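Local structure of beta-N-acetylhexosaminidase (Streptomyces plicatus, 5FD0) at residues S161-V166 with H192-D197; H169-D174 with L447-L452. The protein probably cleaves terminal non-reducing N-acetyl-D-hexosamine residues from beta-N-acetylhexosaminides. All coordinates share one frame; numbering follows the deposited sequence.

Contact 1 of 2, residues S161-V166 with H192-D197; sequences SAMLDV and HLHLSD
Ser-161 to Asp-165 runs parallel to His-192 to His-194, the strand axes approaching to 4.8 Å and the N-to-C directions 18° from each other. The backbone bonds alternate as a parallel pair requires: His-192 N gives to Ala-162 O, Leu-164 N to His-192 O at 2.9 Å, and His-194 N to Leu-164 O, while the last, Val-166 N to His-194 O, is weak. His-192 O also meets the CA of Met-163 at 3.0 Å, a CA-H...O contact.

On the face bearing Met-163, Asp-165, His-192 and His-194, the thioether chain lies over the imidazole of His-192. Met-163 CG stands 3.5 Å from the ring centroid in a CH-pi contact, and SD, 3.8 Å from the same centroid, adds a Met-aromatic one. Met-163 reaches this place because CG is anti to its backbone N (chi1 -169°) and the chain bends at chi3. ND1 of His-192 is hydrogen-bonded to Glu-444 and NE2 to Glu-250, which fixes the ring's rotation beneath the methionine; an alanine in place of this histidine would probably leave Met-163 without its aromatic floor and cost each glutamate one hydrogen-bond partner. Further along, His-194 NE2 donates to the anti lone pair of Asp-197 OD2 at 2.7 Å, nearly in the ring plane. Asp-165 turns its carboxylate 74° from that ring, OD1 accepting from Ser-167 N and OD2 forming a salt bridge with Arg-168. Leu-164 and Leu-193 occupy the other face, and just beyond the strands Val-166 CG2 meets Leu-195 CD2 at 4.1 Å.

Strands 159-165 and 190-194, joined through helix 173-184, form a beta-alpha-beta unit of the barrel; strand 440-447 pairs beyond the first, strand 246-250 beyond the second, and helix 230-242 packs on Leu-193 and Leu-195.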
# COMPACT_ATOMS: atom_id res chain seq x y z
N SER A 161 -0.29 4.21 -2.22
CA SER A 161 -1.11 3.14 -1.67
C SER A 161 -0.60 1.78 -2.12
O SER A 161 -0.14 1.60 -3.25
CB SER A 161 -2.57 3.29 -2.13
OG SER A 161 -3.35 2.30 -1.52
N ALA A 162 -0.75 0.80 -1.23
CA ALA A 162 -0.59 -0.61 -1.57
C ALA A 162 -1.89 -1.32 -1.26
O ALA A 162 -2.52 -1.04 -0.24
CB ALA A 162 0.54 -1.26 -0.76
N MET A 163 -2.30 -2.26 -2.12
CA MET A 163 -3.49 -3.07 -1.86
C MET A 163 -3.09 -4.51 -1.58
O MET A 163 -2.21 -5.06 -2.26
CB MET A 163 -4.47 -3.07 -3.04
CG MET A 163 -5.83 -3.67 -2.73
SD MET A 163 -6.76 -4.26 -4.19
CE MET A 163 -5.96 -5.83 -4.52
N LEU A 164 -3.76 -5.13 -0.61
CA LEU A 164 -3.68 -6.57 -0.44
C LEU A 164 -5.06 -7.21 -0.58
O LEU A 164 -6.02 -6.80 0.07
CB LEU A 164 -3.07 -6.95 0.90
CG LEU A 164 -2.89 -8.46 1.11
CD1 LEU A 164 -1.91 -9.07 0.13
CD2 LEU A 164 -2.43 -8.73 2.54
N ASP A 165 -5.14 -8.20 -1.47
CA ASP A 165 -6.33 -9.01 -1.67
C ASP A 165 -6.34 -10.10 -0.60
O ASP A 165 -5.50 -11.01 -0.64
CB ASP A 165 -6.33 -9.57 -3.09
CG ASP A 165 -7.44 -10.58 -3.37
OD1 ASP A 165 -8.33 -10.84 -2.52
OD2 ASP A 165 -7.41 -11.10 -4.51
N VAL A 166 -7.24 -10.00 0.37
CA VAL A 166 -7.41 -11.06 1.37
C VAL A 166 -8.67 -11.88 1.11
O VAL A 166 -9.05 -12.72 1.94
CB VAL A 166 -7.38 -10.50 2.80
CG1 VAL A 166 -6.06 -9.82 3.10
CG2 VAL A 166 -8.56 -9.58 3.05
N HIS A 192 -4.92 -0.32 1.12
CA HIS A 192 -6.20 -0.69 0.56
C HIS A 192 -6.38 -2.19 0.79
O HIS A 192 -5.52 -2.99 0.40
CB HIS A 192 -6.19 -0.30 -0.93
CG HIS A 192 -7.35 -0.77 -1.74
ND1 HIS A 192 -7.32 -0.76 -3.11
CD2 HIS A 192 -8.56 -1.29 -1.40
CE1 HIS A 192 -8.45 -1.25 -3.59
NE2 HIS A 192 -9.22 -1.58 -2.57
N LEU A 193 -7.44 -2.56 1.50
CA LEU A 193 -7.75 -3.96 1.79
C LEU A 193 -8.97 -4.38 0.98
O LEU A 193 -10.04 -3.77 1.11
CB LEU A 193 -8.01 -4.18 3.27
CG LEU A 193 -6.84 -3.96 4.21
CD1 LEU A 193 -7.31 -4.17 5.64
CD2 LEU A 193 -5.70 -4.92 3.86
N HIS A 194 -8.80 -5.40 0.16
CA HIS A 194 -9.87 -5.92 -0.67
C HIS A 194 -10.53 -7.03 0.14
O HIS A 194 -10.12 -8.19 0.11
CB HIS A 194 -9.27 -6.40 -1.99
CG HIS A 194 -10.29 -6.80 -3.01
ND1 HIS A 194 -10.88 -5.88 -3.85
CD2 HIS A 194 -10.81 -8.00 -3.33
CE1 HIS A 194 -11.73 -6.51 -4.64
NE2 HIS A 194 -11.70 -7.79 -4.35
N LEU A 195 -11.56 -6.64 0.91
CA LEU A 195 -12.17 -7.45 1.97
C LEU A 195 -13.26 -8.40 1.49
O LEU A 195 -13.71 -9.25 2.28
CB LEU A 195 -12.76 -6.53 3.04
CG LEU A 195 -11.76 -5.71 3.85
CD1 LEU A 195 -12.50 -4.73 4.70
CD2 LEU A 195 -10.93 -6.63 4.71
N SER A 196 -13.71 -8.29 0.25
CA SER A 196 -14.75 -9.19 -0.24
C SER A 196 -14.60 -9.38 -1.74
O SER A 196 -14.19 -8.48 -2.47
CB SER A 196 -16.16 -8.68 0.10
OG SER A 196 -16.47 -7.49 -0.60
N ASP A 197 -14.92 -10.59 -2.17
CA ASP A 197 -14.94 -10.92 -3.58
C ASP A 197 -15.79 -12.18 -3.75
O ASP A 197 -16.61 -12.51 -2.88
CB ASP A 197 -13.51 -11.08 -4.12
CG ASP A 197 -13.41 -10.72 -5.59
OD1 ASP A 197 -13.89 -11.52 -6.42
OD2 ASP A 197 -12.90 -9.63 -5.92

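Contact 2 of 2, residues H169-D174 with L447-L452; sequences HFFGVD and LWTETL. With NAG (2-acetamido-2-deoxy-beta-D-glucopyranose), chain B.
A type I beta turn from Thr-449 to Leu-452, in the loop that follows strand 440-447, receives His-169 from the loop that leads to helix 173-184. The imidazole enters the turn edge first: His-169 ND1 donates to Thr-449 O at 2.7 Å, with the oxygen in the ring plane and the donor nearly in line with the carbonyl. Thr-449 O also accepts from Leu-452 N at 3.2 Å, the bond that closes the turn, and is therefore gripped by two donors. Glu-450 O lies near the ring plane too, 3.2 Å from His-169 CE1. With CG anti to its carbonyl carbon (chi1 -69°), the histidine reaches the turn while His-169 N points at Thr-449 OG1, a longer bond of 3.3 Å. That hydroxyl has a stronger partner in Asp-165 O, so the threonine ties two parts of the chain together.

Phe-171 packs beside the same turn. Its ring edge meets Leu-452 O, 3.6 Å from Phe-171 CZ, and Phe-171 CE1 lies 3.9 Å from Thr-449 CG2, the two side chains sliding past each other in opposite directions; Leu-458 of helix 455-462 packs against both.

The turn also serves the sugar. Glu-450 OE2 takes a hydrogen bond from O4 of the bound N-acetylglucosamine at 2.6 Å, while the same hydroxyl oxygen stands over one face of the Trp-448 indole. Arg-168, Asp-401 and Tyr-399 bind the ligand as well. Loops at the C-terminal ends of the strands shaping the sugar pocket are the hallmark of TIM-barrel glycosidases.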
# COMPACT_ATOMS: atom_id res chain seq x y z
N HIS A 169 -7.12 -15.49 -1.37
CA HIS A 169 -6.66 -16.26 -0.23
C HIS A 169 -6.64 -15.34 0.98
O HIS A 169 -6.19 -14.19 0.89
CB HIS A 169 -5.27 -16.85 -0.41
CG HIS A 169 -5.23 -17.95 -1.42
ND1 HIS A 169 -5.02 -17.72 -2.75
CD2 HIS A 169 -5.41 -19.29 -1.30
CE1 HIS A 169 -5.04 -18.86 -3.42
NE2 HIS A 169 -5.28 -19.83 -2.56
N PHE A 170 -7.14 -15.86 2.09
CA PHE A 170 -7.19 -15.10 3.33
C PHE A 170 -5.81 -15.02 3.95
O PHE A 170 -5.05 -15.99 3.94
CB PHE A 170 -8.15 -15.75 4.31
CG PHE A 170 -8.27 -15.02 5.61
CD1 PHE A 170 -8.83 -13.75 5.66
CD2 PHE A 170 -7.84 -15.61 6.79
CE1 PHE A 170 -8.95 -13.09 6.87
CE2 PHE A 170 -7.98 -14.95 7.99
CZ PHE A 170 -8.53 -13.71 8.03
N PHE A 171 -5.50 -13.87 4.50
CA PHE A 171 -4.30 -13.67 5.30
C PHE A 171 -4.74 -13.11 6.64
O PHE A 171 -5.52 -12.15 6.67
CB PHE A 171 -3.31 -12.76 4.58
CG PHE A 171 -2.72 -13.40 3.35
CD1 PHE A 171 -3.37 -13.31 2.12
CD2 PHE A 171 -1.56 -14.16 3.44
CE1 PHE A 171 -2.83 -13.93 0.97
CE2 PHE A 171 -1.03 -14.78 2.32
CZ PHE A 171 -1.66 -14.67 1.08
N GLY A 172 -4.29 -13.73 7.73
CA GLY A 172 -4.69 -13.33 9.06
C GLY A 172 -4.03 -12.05 9.50
O GLY A 172 -3.19 -11.47 8.79
N VAL A 173 -4.41 -11.60 10.71
CA VAL A 173 -3.93 -10.31 11.22
C VAL A 173 -2.40 -10.27 11.19
O VAL A 173 -1.81 -9.29 10.72
CB VAL A 173 -4.48 -10.04 12.64
CG1 VAL A 173 -3.82 -8.81 13.24
CG2 VAL A 173 -6.02 -9.87 12.65
N ASP A 174 -1.74 -11.31 11.70
CA ASP A 174 -0.28 -11.26 11.77
C ASP A 174 0.36 -11.23 10.38
O ASP A 174 1.41 -10.61 10.20
CB ASP A 174 0.27 -12.43 12.57
CG ASP A 174 -0.03 -12.29 14.06
OD1 ASP A 174 -0.32 -11.18 14.52
OD2 ASP A 174 0.00 -13.31 14.74
N LEU A 447 -1.83 -6.03 -4.98
CA LEU A 447 -1.37 -7.42 -4.95
C LEU A 447 -2.60 -8.32 -4.85
O LEU A 447 -3.14 -8.51 -3.76
CB LEU A 447 -0.38 -7.68 -3.81
CG LEU A 447 0.25 -9.08 -3.74
CD1 LEU A 447 0.89 -9.55 -5.06
CD2 LEU A 447 1.30 -9.14 -2.65
N TRP A 448 -3.03 -8.87 -5.98
CA TRP A 448 -4.12 -9.84 -6.01
C TRP A 448 -3.60 -11.23 -5.65
O TRP A 448 -2.44 -11.56 -5.89
CB TRP A 448 -4.79 -9.84 -7.40
CG TRP A 448 -5.29 -8.49 -7.80
CD1 TRP A 448 -4.67 -7.59 -8.59
CD2 TRP A 448 -6.51 -7.87 -7.37
NE1 TRP A 448 -5.43 -6.44 -8.70
CE2 TRP A 448 -6.56 -6.60 -7.95
CE3 TRP A 448 -7.55 -8.29 -6.56
CZ2 TRP A 448 -7.63 -5.74 -7.76
CZ3 TRP A 448 -8.63 -7.42 -6.37
CH2 TRP A 448 -8.66 -6.17 -6.97
N THR A 449 -4.48 -12.07 -5.08
CA THR A 449 -3.97 -13.30 -4.48
C THR A 449 -4.61 -14.59 -5.01
O THR A 449 -4.53 -15.62 -4.34
CB THR A 449 -4.09 -13.21 -2.95
OG1 THR A 449 -5.44 -12.93 -2.57
CG2 THR A 449 -3.15 -12.13 -2.44
N GLU A 450 -5.15 -14.58 -6.23
CA GLU A 450 -5.59 -15.84 -6.85
C GLU A 450 -4.53 -16.92 -6.76
O GLU A 450 -4.85 -18.10 -6.57
CB GLU A 450 -5.95 -15.64 -8.32
CG GLU A 450 -7.28 -15.02 -8.56
CD GLU A 450 -7.19 -13.50 -8.71
OE1 GLU A 450 -6.24 -12.90 -8.17
OE2 GLU A 450 -8.07 -12.92 -9.37
N THR A 451 -3.25 -16.56 -6.93
CA THR A 451 -2.18 -17.54 -7.05
C THR A 451 -1.27 -17.59 -5.83
O THR A 451 -0.30 -18.35 -5.84
CB THR A 451 -1.33 -17.28 -8.30
OG1 THR A 451 -0.51 -16.11 -8.10
CG2 THR A 451 -2.18 -17.11 -9.54
N LEU A 452 -1.56 -16.82 -4.79
CA LEU A 452 -0.63 -16.58 -3.70
C LEU A 452 -1.32 -16.93 -2.40
O LEU A 452 -2.34 -16.32 -2.05
CB LEU A 452 -0.16 -15.13 -3.67
CG LEU A 452 0.33 -14.54 -5.02
CD1 LEU A 452 0.61 -13.03 -4.90
CD2 LEU A 452 1.57 -15.27 -5.54
C1 NAG B . -8.69 -8.04 -12.60
C2 NAG B . -9.72 -8.06 -11.46
C3 NAG B . -9.24 -8.64 -10.16
C4 NAG B . -8.37 -9.83 -10.33
C5 NAG B . -7.20 -9.31 -11.16
C6 NAG B . -6.05 -10.25 -11.30
C7 NAG B . -9.40 -5.67 -10.95
C8 NAG B . -10.05 -4.33 -10.66
N2 NAG B . -10.22 -6.71 -11.20
O1 NAG B . -9.35 -8.30 -13.78
O3 NAG B . -10.39 -9.05 -9.37
O4 NAG B . -7.94 -10.30 -9.06
O5 NAG B . -7.70 -9.06 -12.50
O6 NAG B . -4.97 -9.60 -11.94
O7 NAG B . -8.22 -5.77 -10.94

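Both contacts are buried and lie in the catalytic domain, their centres about 9 Å apart, but they hold different levels of it. Contact 1 is strand to strand inside the barrel wall, built on regular backbone bonds with histidines, a methionine and a carboxylate on one face and leucines on the other. Contact 2 joins two loops just beyond strands 159-165 and 440-447, with a histidine hydrogen-bonded to a turn carbonyl and its second segment reaching the sugar. They meet directly: Thr-449 is shared through its hydroxyl, Met-163 O and Leu-447 N form a probable hydrogen bond, and Trp-448 packs against both Met-163 and Asp-165.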